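Local atomic coordinates of aspartokinase (Clostridium acetobutylicum, PDB entry 3TVI), a protein that probably phosphorylates the beta-carboxyl group of L-aspartate with ATP, the first step toward lysine, threonine and methionine, and binds lysine in its regulatory part. Residues 55-69 against 100-113. Sequence-based numbering, arbitrary orientation.
Sequences LYLCNAHVKNGIPFD and KKNIENGASSDYAA
Ile103 meets Val62 and Phe68 where helix 51-63 and the loop after it pack on the end of helix 92-104 and the start of helix 109-127. Its CG2 branch lies anti to the backbone N and touches both Val62 CG2, at 3.8 Å, and Phe68 CZ. Lys100 O lies at the edge of the Phe68 ring, 3.6 Å from Phe68 CZ, while Cys58 CB covers one face of that ring. Glu104 CB comes obliquely, 3.5 Å from Phe68 CE2. Beyond the ring, Lys100 is extended and its NZ forms a salt bridge with Asp69 OD2 (3.1 Å). The two side chains meet at about a right angle.

At the other end the helices 55-63 and 109-113 run roughly antiparallel, at 140°. Asn59 turns CG away from its backbone N (chi1 179°), bringing ND2 to 3.4 Å from Ser109 CB. Ala113 CB sits over one face of the Tyr56 ring, a CH-pi contact 3.5 Å from the centroid. This end lies near Thr52, a predicted substrate-binding residue.

Cohesion across this helical packing in the amino acid kinase domain is therefore mainly apolar. The one salt bridge between the segments lies at the margin. Glu104 OE1, 4.5 Å from Asp69 OD2, probably adds some negative potential there, partly offset by Lys101.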
ATOM      1  N   LEU B  55      44.212   4.999  -0.602  1.00 58.49           N
ATOM      2  CA  LEU B  55      44.693   3.623  -0.522  1.00 58.40           C
ATOM      3  C   LEU B  55      44.226   2.826  -1.754  1.00 58.70           C
ATOM      4  O   LEU B  55      45.059   2.394  -2.553  1.00 59.33           O
ATOM      5  CB  LEU B  55      44.270   2.945   0.794  1.00 57.07           C
ATOM      6  CG  LEU B  55      45.121   3.330   2.012  1.00 56.12           C
ATOM      7  CD1 LEU B  55      44.625   2.659   3.286  1.00 55.15           C
ATOM      8  CD2 LEU B  55      46.579   2.989   1.779  1.00 55.60           C
ATOM      9  N   TYR B  56      42.914   2.677  -1.936  1.00 57.59           N
ATOM     10  CA  TYR B  56      42.384   2.009  -3.129  1.00 58.53           C
ATOM     11  C   TYR B  56      43.142   2.433  -4.377  1.00 60.01           C
ATOM     12  O   TYR B  56      43.481   1.601  -5.216  1.00 61.24           O
ATOM     13  CB  TYR B  56      40.904   2.335  -3.358  1.00 58.59           C
ATOM     14  CG  TYR B  56      39.925   1.537  -2.534  1.00 57.63           C
ATOM     15  CD1 TYR B  56      39.914   0.148  -2.576  1.00 58.32           C
ATOM     16  CD2 TYR B  56      38.988   2.175  -1.735  1.00 57.04           C
ATOM     17  CE1 TYR B  56      39.003  -0.582  -1.828  1.00 58.28           C
ATOM     18  CE2 TYR B  56      38.071   1.459  -0.987  1.00 56.85           C
ATOM     19  CZ  TYR B  56      38.075   0.080  -1.035  1.00 57.33           C
ATOM     20  OH  TYR B  56      37.159  -0.631  -0.280  1.00 55.95           O
ATOM     21  N   LEU B  57      43.400   3.732  -4.506  1.00 59.89           N
ATOM     22  CA  LEU B  57      44.053   4.239  -5.704  1.00 61.16           C
ATOM     23  C   LEU B  57      45.457   3.655  -5.871  1.00 62.18           C
ATOM     24  O   LEU B  57      45.876   3.365  -6.993  1.00 63.36           O
ATOM     25  CB  LEU B  57      44.084   5.769  -5.709  1.00 60.79           C
ATOM     26  CG  LEU B  57      44.794   6.397  -6.907  1.00 62.02           C
ATOM     27  CD1 LEU B  57      44.297   5.799  -8.209  1.00 63.00           C
ATOM     28  CD2 LEU B  57      44.614   7.902  -6.914  1.00 62.65           C
ATOM     29  N   CYS B  58      46.182   3.467  -4.772  1.00 61.71           N
ATOM     30  CA  CYS B  58      47.480   2.798  -4.855  1.00 63.26           C
ATOM     31  C   CYS B  58      47.305   1.425  -5.498  1.00 63.66           C
ATOM     32  O   CYS B  58      47.981   1.101  -6.482  1.00 64.85           O
ATOM     33  CB  CYS B  58      48.124   2.654  -3.479  1.00 62.89           C
ATOM     34  SG  CYS B  58      48.324   4.227  -2.620  1.00 63.73           S
ATOM     35  N   ASN B  59      46.372   0.640  -4.953  1.00 61.84           N
ATOM     36  CA  ASN B  59      46.031  -0.675  -5.493  1.00 61.46           C
ATOM     37  C   ASN B  59      45.755  -0.601  -6.995  1.00 63.58           C
ATOM     38  O   ASN B  59      46.103  -1.518  -7.745  1.00 64.71           O
ATOM     39  CB  ASN B  59      44.817  -1.247  -4.757  1.00 60.03           C
ATOM     40  CG  ASN B  59      44.386  -2.597  -5.291  1.00 60.82           C
ATOM     41  OD1 ASN B  59      45.153  -3.551  -5.263  1.00 61.84           O
ATOM     42  ND2 ASN B  59      43.147  -2.688  -5.768  1.00 61.75           N
ATOM     43  N   ALA B  60      45.137   0.496  -7.431  1.00 63.36           N
ATOM     44  CA  ALA B  60      44.894   0.714  -8.849  1.00 65.19           C
ATOM     45  C   ALA B  60      46.209   0.841  -9.623  1.00 67.42           C
ATOM     46  O   ALA B  60      46.330   0.320 -10.735  1.00 69.42           O
ATOM     47  CB  ALA B  60      44.025   1.941  -9.059  1.00 64.77           C
ATOM     48  N   HIS B  61      47.195   1.525  -9.047  1.00 67.00           N
ATOM     49  CA  HIS B  61      48.499   1.600  -9.691  1.00 69.27           C
ATOM     50  C   HIS B  61      49.095   0.230  -9.826  1.00 69.47           C
ATOM     51  O   HIS B  61      49.631  -0.112 -10.878  1.00 70.55           O
ATOM     52  CB  HIS B  61      49.453   2.506  -8.927  1.00 69.86           C
ATOM     53  CG  HIS B  61      49.117   3.962  -9.040  1.00 70.33           C
ATOM     54  ND1 HIS B  61      48.073   4.506  -8.404  1.00 69.99           N
ATOM     55  CD2 HIS B  61      49.727   4.992  -9.753  1.00 71.58           C
ATOM     56  CE1 HIS B  61      48.013   5.817  -8.688  1.00 71.08           C
ATOM     57  NE2 HIS B  61      49.027   6.113  -9.517  1.00 71.56           N
ATOM     58  N   VAL B  62      48.986  -0.569  -8.764  1.00 67.82           N
ATOM     59  CA  VAL B  62      49.527  -1.927  -8.753  1.00 67.78           C
ATOM     60  C   VAL B  62      48.848  -2.821  -9.796  1.00 68.94           C
ATOM     61  O   VAL B  62      49.524  -3.564 -10.512  1.00 69.46           O
ATOM     62  CB  VAL B  62      49.433  -2.548  -7.347  1.00 66.14           C
ATOM     63  CG1 VAL B  62      49.629  -4.054  -7.395  1.00 66.98           C
ATOM     64  CG2 VAL B  62      50.468  -1.911  -6.442  1.00 65.19           C
ATOM     65  N   LYS B  63      47.523  -2.740  -9.894  1.00 68.94           N
ATOM     66  CA  LYS B  63      46.805  -3.413 -10.976  1.00 70.53           C
ATOM     67  C   LYS B  63      47.309  -2.930 -12.324  1.00 71.61           C
ATOM     68  O   LYS B  63      47.313  -3.681 -13.290  1.00 73.75           O
ATOM     69  CB  LYS B  63      45.294  -3.166 -10.903  1.00 70.94           C
ATOM     70  CG  LYS B  63      44.542  -4.070  -9.940  1.00 71.02           C
ATOM     71  CD  LYS B  63      43.038  -3.880 -10.075  1.00 71.55           C
ATOM     72  CE  LYS B  63      42.302  -4.309  -8.810  1.00 71.25           C
ATOM     73  NZ  LYS B  63      40.846  -3.964  -8.848  1.00 71.31           N
ATOM     74  N   ASN B  64      47.726  -1.673 -12.389  1.00 70.83           N
ATOM     75  CA  ASN B  64      48.076  -1.063 -13.654  1.00 73.21           C
ATOM     76  C   ASN B  64      49.566  -1.122 -13.962  1.00 73.31           C
ATOM     77  O   ASN B  64      50.007  -0.613 -14.988  1.00 74.96           O
ATOM     78  CB  ASN B  64      47.593   0.383 -13.667  1.00 74.45           C
ATOM     79  CG  ASN B  64      47.101   0.822 -15.025  1.00 78.29           C
ATOM     80  OD1 ASN B  64      47.685   0.480 -16.068  1.00 80.68           O
ATOM     81  ND2 ASN B  64      46.012   1.587 -15.025  1.00 79.49           N
ATOM     82  N   GLY B  65      50.340  -1.737 -13.073  1.00 72.22           N
ATOM     83  CA  GLY B  65      51.785  -1.877 -13.265  1.00 72.48           C
ATOM     84  C   GLY B  65      52.540  -0.564 -13.212  1.00 72.68           C
ATOM     85  O   GLY B  65      53.401  -0.321 -14.037  1.00 74.49           O
ATOM     86  N   ILE B  66      52.203   0.287 -12.250  1.00 72.44           N
ATOM     87  CA  ILE B  66      52.930   1.532 -12.010  1.00 73.06           C
ATOM     88  C   ILE B  66      53.282   1.632 -10.524  1.00 71.50           C
ATOM     89  O   ILE B  66      52.594   1.060  -9.675  1.00 68.39           O
ATOM     90  CB  ILE B  66      52.086   2.788 -12.330  1.00 73.98           C
ATOM     91  CG1 ILE B  66      51.345   2.678 -13.648  1.00 75.33           C
ATOM     92  CG2 ILE B  66      52.955   4.037 -12.393  1.00 75.41           C
ATOM     93  CD1 ILE B  66      50.340   3.799 -13.796  1.00 75.06           C
ATOM     94  N   PRO B  67      54.340   2.392 -10.202  1.00 72.48           N
ATOM     95  CA  PRO B  67      54.527   2.796  -8.813  1.00 71.98           C
ATOM     96  C   PRO B  67      53.434   3.759  -8.385  1.00 71.51           C
ATOM     97  O   PRO B  67      52.725   4.299  -9.232  1.00 72.60           O
ATOM     98  CB  PRO B  67      55.879   3.517  -8.842  1.00 72.48           C
ATOM     99  CG  PRO B  67      55.991   4.015 -10.243  1.00 74.05           C
ATOM    100  CD  PRO B  67      55.432   2.890 -11.054  1.00 73.90           C
ATOM    101  N   PHE B  68      53.307   3.977  -7.084  1.00 70.95           N
ATOM    102  CA  PHE B  68      52.326   4.931  -6.563  1.00 71.64           C
ATOM    103  C   PHE B  68      53.000   5.848  -5.552  1.00 72.97           C
ATOM    104  O   PHE B  68      52.400   6.250  -4.559  1.00 73.37           O
ATOM    105  CB  PHE B  68      51.137   4.197  -5.937  1.00 69.66           C
ATOM    106  CG  PHE B  68      51.534   3.064  -5.047  1.00 68.56           C
ATOM    107  CD1 PHE B  68      51.736   3.259  -3.696  1.00 67.90           C
ATOM    108  CD2 PHE B  68      51.727   1.800  -5.571  1.00 69.22           C
ATOM    109  CE1 PHE B  68      52.115   2.207  -2.877  1.00 67.42           C
ATOM    110  CE2 PHE B  68      52.103   0.745  -4.765  1.00 68.50           C
ATOM    111  CZ  PHE B  68      52.299   0.946  -3.414  1.00 67.51           C
ATOM    112  N   ASP B  69      54.251   6.200  -5.827  1.00 75.49           N
ATOM    113  CA  ASP B  69      55.068   6.919  -4.855  1.00 75.59           C
ATOM    114  C   ASP B  69      54.499   8.301  -4.556  1.00 75.34           C
ATOM    115  O   ASP B  69      54.439   8.700  -3.396  1.00 75.24           O
ATOM    116  CB  ASP B  69      56.521   6.991  -5.331  1.00 77.37           C
ATOM    117  CG  ASP B  69      57.149   5.614  -5.465  1.00 78.31           C
ATOM    118  OD1 ASP B  69      58.390   5.508  -5.543  1.00 80.34           O
ATOM    119  OD2 ASP B  69      56.387   4.623  -5.486  1.00 80.10           O
ATOM    120  N   LYS B 100      53.378   0.007   2.270  1.00 64.41           N
ATOM    121  CA  LYS B 100      53.651   0.358   0.885  1.00 66.03           C
ATOM    122  C   LYS B 100      54.125  -0.885   0.153  1.00 67.74           C
ATOM    123  O   LYS B 100      53.565  -1.270  -0.871  1.00 68.44           O
ATOM    124  CB  LYS B 100      54.693   1.466   0.769  1.00 66.66           C
ATOM    125  CG  LYS B 100      55.168   1.681  -0.661  1.00 68.54           C
ATOM    126  CD  LYS B 100      55.804   3.042  -0.883  1.00 69.50           C
ATOM    127  CE  LYS B 100      56.381   3.134  -2.289  1.00 71.34           C
ATOM    128  NZ  LYS B 100      57.249   4.330  -2.472  1.00 72.84           N
ATOM    129  N   LYS B 101      55.135  -1.534   0.714  1.00 70.17           N
ATOM    130  CA  LYS B 101      55.737  -2.696   0.077  1.00 72.80           C
ATOM    131  C   LYS B 101      54.695  -3.777  -0.196  1.00 72.13           C
ATOM    132  O   LYS B 101      54.501  -4.166  -1.352  1.00 72.28           O
ATOM    133  CB  LYS B 101      56.900  -3.231   0.917  1.00 75.11           C
ATOM    134  CG  LYS B 101      58.241  -2.602   0.552  1.00 78.33           C
ATOM    135  CD  LYS B 101      58.215  -1.068   0.581  1.00 80.02           C
ATOM    136  CE  LYS B 101      59.161  -0.436  -0.435  1.00 81.71           C
ATOM    137  NZ  LYS B 101      58.832   0.990  -0.736  1.00 82.31           N
ATOM    138  N   ASN B 102      54.009  -4.225   0.855  1.00 69.60           N
ATOM    139  CA  ASN B 102      52.941  -5.220   0.715  1.00 69.80           C
ATOM    140  C   ASN B 102      52.035  -4.956  -0.483  1.00 70.39           C
ATOM    141  O   ASN B 102      51.705  -5.875  -1.238  1.00 70.22           O
ATOM    142  CB  ASN B 102      52.068  -5.265   1.970  1.00 68.69           C
ATOM    143  CG  ASN B 102      52.767  -5.893   3.152  1.00 68.04           C
ATOM    144  OD1 ASN B 102      52.875  -5.276   4.209  1.00 67.39           O
ATOM    145  ND2 ASN B 102      53.242  -7.123   2.985  1.00 68.48           N
ATOM    146  N   ILE B 103      51.629  -3.697  -0.641  1.00 70.74           N
ATOM    147  CA  ILE B 103      50.725  -3.302  -1.721  1.00 71.73           C
ATOM    148  C   ILE B 103      51.392  -3.485  -3.080  1.00 73.26           C
ATOM    149  O   ILE B 103      50.832  -4.140  -3.962  1.00 73.87           O
ATOM    150  CB  ILE B 103      50.241  -1.841  -1.558  1.00 70.67           C
ATOM    151  CG1 ILE B 103      49.298  -1.727  -0.367  1.00 69.61           C
ATOM    152  CG2 ILE B 103      49.510  -1.353  -2.799  1.00 70.10           C
ATOM    153  CD1 ILE B 103      48.597  -0.392  -0.293  1.00 69.58           C
ATOM    154  N   GLU B 104      52.586  -2.924  -3.245  1.00 74.24           N
ATOM    155  CA  GLU B 104      53.296  -3.049  -4.520  1.00 77.60           C
ATOM    156  C   GLU B 104      53.886  -4.451  -4.767  1.00 78.12           C
ATOM    157  O   GLU B 104      54.405  -4.719  -5.855  1.00 78.61           O
ATOM    158  CB  GLU B 104      54.356  -1.953  -4.686  1.00 79.02           C
ATOM    159  CG  GLU B 104      55.516  -1.988  -3.713  1.00 80.85           C
ATOM    160  CD  GLU B 104      56.368  -0.728  -3.795  1.00 83.90           C
ATOM    161  OE1 GLU B 104      56.010   0.197  -4.568  1.00 84.37           O
ATOM    162  OE2 GLU B 104      57.399  -0.661  -3.085  1.00 84.30           O
ATOM    163  N   ASN B 105      53.801  -5.332  -3.765  1.00 76.06           N
ATOM    164  CA  ASN B 105      54.052  -6.758  -3.963  1.00 74.94           C
ATOM    165  C   ASN B 105      52.741  -7.534  -4.036  1.00 74.36           C
ATOM    166  O   ASN B 105      52.666  -8.693  -3.638  1.00 76.80           O
ATOM    167  CB  ASN B 105      54.969  -7.313  -2.870  1.00 74.13           C
ATOM    168  CG  ASN B 105      56.393  -6.799  -2.994  1.00 75.57           C
ATOM    169  OD1 ASN B 105      57.277  -7.502  -3.486  1.00 75.58           O
ATOM    170  ND2 ASN B 105      56.620  -5.560  -2.564  1.00 75.37           N
ATOM    171  N   GLY B 106      51.703  -6.880  -4.537  1.00 72.92           N
ATOM    172  CA  GLY B 106      50.495  -7.570  -4.970  1.00 72.99           C
ATOM    173  C   GLY B 106      49.492  -7.899  -3.891  1.00 71.52           C
ATOM    174  O   GLY B 106      48.838  -8.936  -3.955  1.00 73.02           O
ATOM    175  N   ALA B 107      49.348  -7.014  -2.911  1.00 69.53           N
ATOM    176  CA  ALA B 107      48.326  -7.190  -1.877  1.00 67.58           C
ATOM    177  C   ALA B 107      46.941  -6.888  -2.451  1.00 65.73           C
ATOM    178  O   ALA B 107      46.806  -6.087  -3.375  1.00 64.23           O
ATOM    179  CB  ALA B 107      48.618  -6.294  -0.685  1.00 66.80           C
ATOM    180  N   SER B 108      45.917  -7.529  -1.890  1.00 64.58           N
ATOM    181  CA  SER B 108      44.535  -7.365  -2.369  1.00 63.26           C
ATOM    182  C   SER B 108      44.030  -5.963  -2.122  1.00 63.14           C
ATOM    183  O   SER B 108      44.583  -5.232  -1.296  1.00 64.06           O
ATOM    184  CB  SER B 108      43.587  -8.367  -1.692  1.00 61.54           C
ATOM    185  OG  SER B 108      43.468  -8.132  -0.302  1.00 58.31           O
ATOM    186  N   SER B 109      42.984  -5.582  -2.846  1.00 63.50           N
ATOM    187  CA  SER B 109      42.320  -4.319  -2.589  1.00 63.31           C
ATOM    188  C   SER B 109      41.894  -4.289  -1.131  1.00 61.98           C
ATOM    189  O   SER B 109      42.192  -3.334  -0.420  1.00 61.12           O
ATOM    190  CB  SER B 109      41.099  -4.149  -3.481  1.00 64.78           C
ATOM    191  OG  SER B 109      40.114  -5.111  -3.149  1.00 66.89           O
ATOM    192  N   ASP B 110      41.224  -5.348  -0.683  1.00 62.07           N
ATOM    193  CA  ASP B 110      40.758  -5.420   0.702  1.00 63.14           C
ATOM    194  C   ASP B 110      41.887  -5.122   1.703  1.00 61.84           C
ATOM    195  O   ASP B 110      41.706  -4.349   2.639  1.00 61.53           O
ATOM    196  CB  ASP B 110      40.110  -6.779   1.003  1.00 65.50           C
ATOM    197  CG  ASP B 110      38.674  -6.868   0.508  1.00 67.80           C
ATOM    198  OD1 ASP B 110      38.389  -6.375  -0.607  1.00 71.69           O
ATOM    199  OD2 ASP B 110      37.827  -7.440   1.230  1.00 68.25           O
ATOM    200  N   TYR B 111      43.051  -5.723   1.500  1.00 61.57           N
ATOM    201  CA  TYR B 111      44.205  -5.390   2.313  1.00 60.86           C
ATOM    202  C   TYR B 111      44.518  -3.894   2.191  1.00 61.46           C
ATOM    203  O   TYR B 111      44.618  -3.175   3.189  1.00 59.87           O
ATOM    204  CB  TYR B 111      45.430  -6.206   1.888  1.00 61.04           C
ATOM    205  CG  TYR B 111      46.668  -5.777   2.630  1.00 60.47           C
ATOM    206  CD1 TYR B 111      47.533  -4.837   2.089  1.00 60.55           C
ATOM    207  CD2 TYR B 111      46.940  -6.266   3.896  1.00 59.47           C
ATOM    208  CE1 TYR B 111      48.652  -4.421   2.773  1.00 60.35           C
ATOM    209  CE2 TYR B 111      48.055  -5.854   4.588  1.00 59.93           C
ATOM    210  CZ  TYR B 111      48.912  -4.934   4.021  1.00 60.52           C
ATOM    211  OH  TYR B 111      50.032  -4.518   4.711  1.00 62.09           O
ATOM    212  N   ALA B 112      44.674  -3.439   0.953  1.00 62.97           N
ATOM    213  CA  ALA B 112      44.998  -2.047   0.672  1.00 63.17           C
ATOM    214  C   ALA B 112      44.145  -1.081   1.496  1.00 63.44           C
ATOM    215  O   ALA B 112      44.667  -0.342   2.318  1.00 63.20           O
ATOM    216  CB  ALA B 112      44.826  -1.765  -0.814  1.00 62.68           C
ATOM    217  N   ALA B 113      42.832  -1.116   1.284  1.00 64.82           N
ATOM    218  CA  ALA B 113      41.928  -0.111   1.848  1.00 64.89           C
ATOM    219  C   ALA B 113      41.755  -0.239   3.364  1.00 65.79           C
ATOM    220  O   ALA B 113      41.443   0.750   4.045  1.00 69.13           O
ATOM    221  CB  ALA B 113      40.573  -0.174   1.156  1.00 63.06           C
TER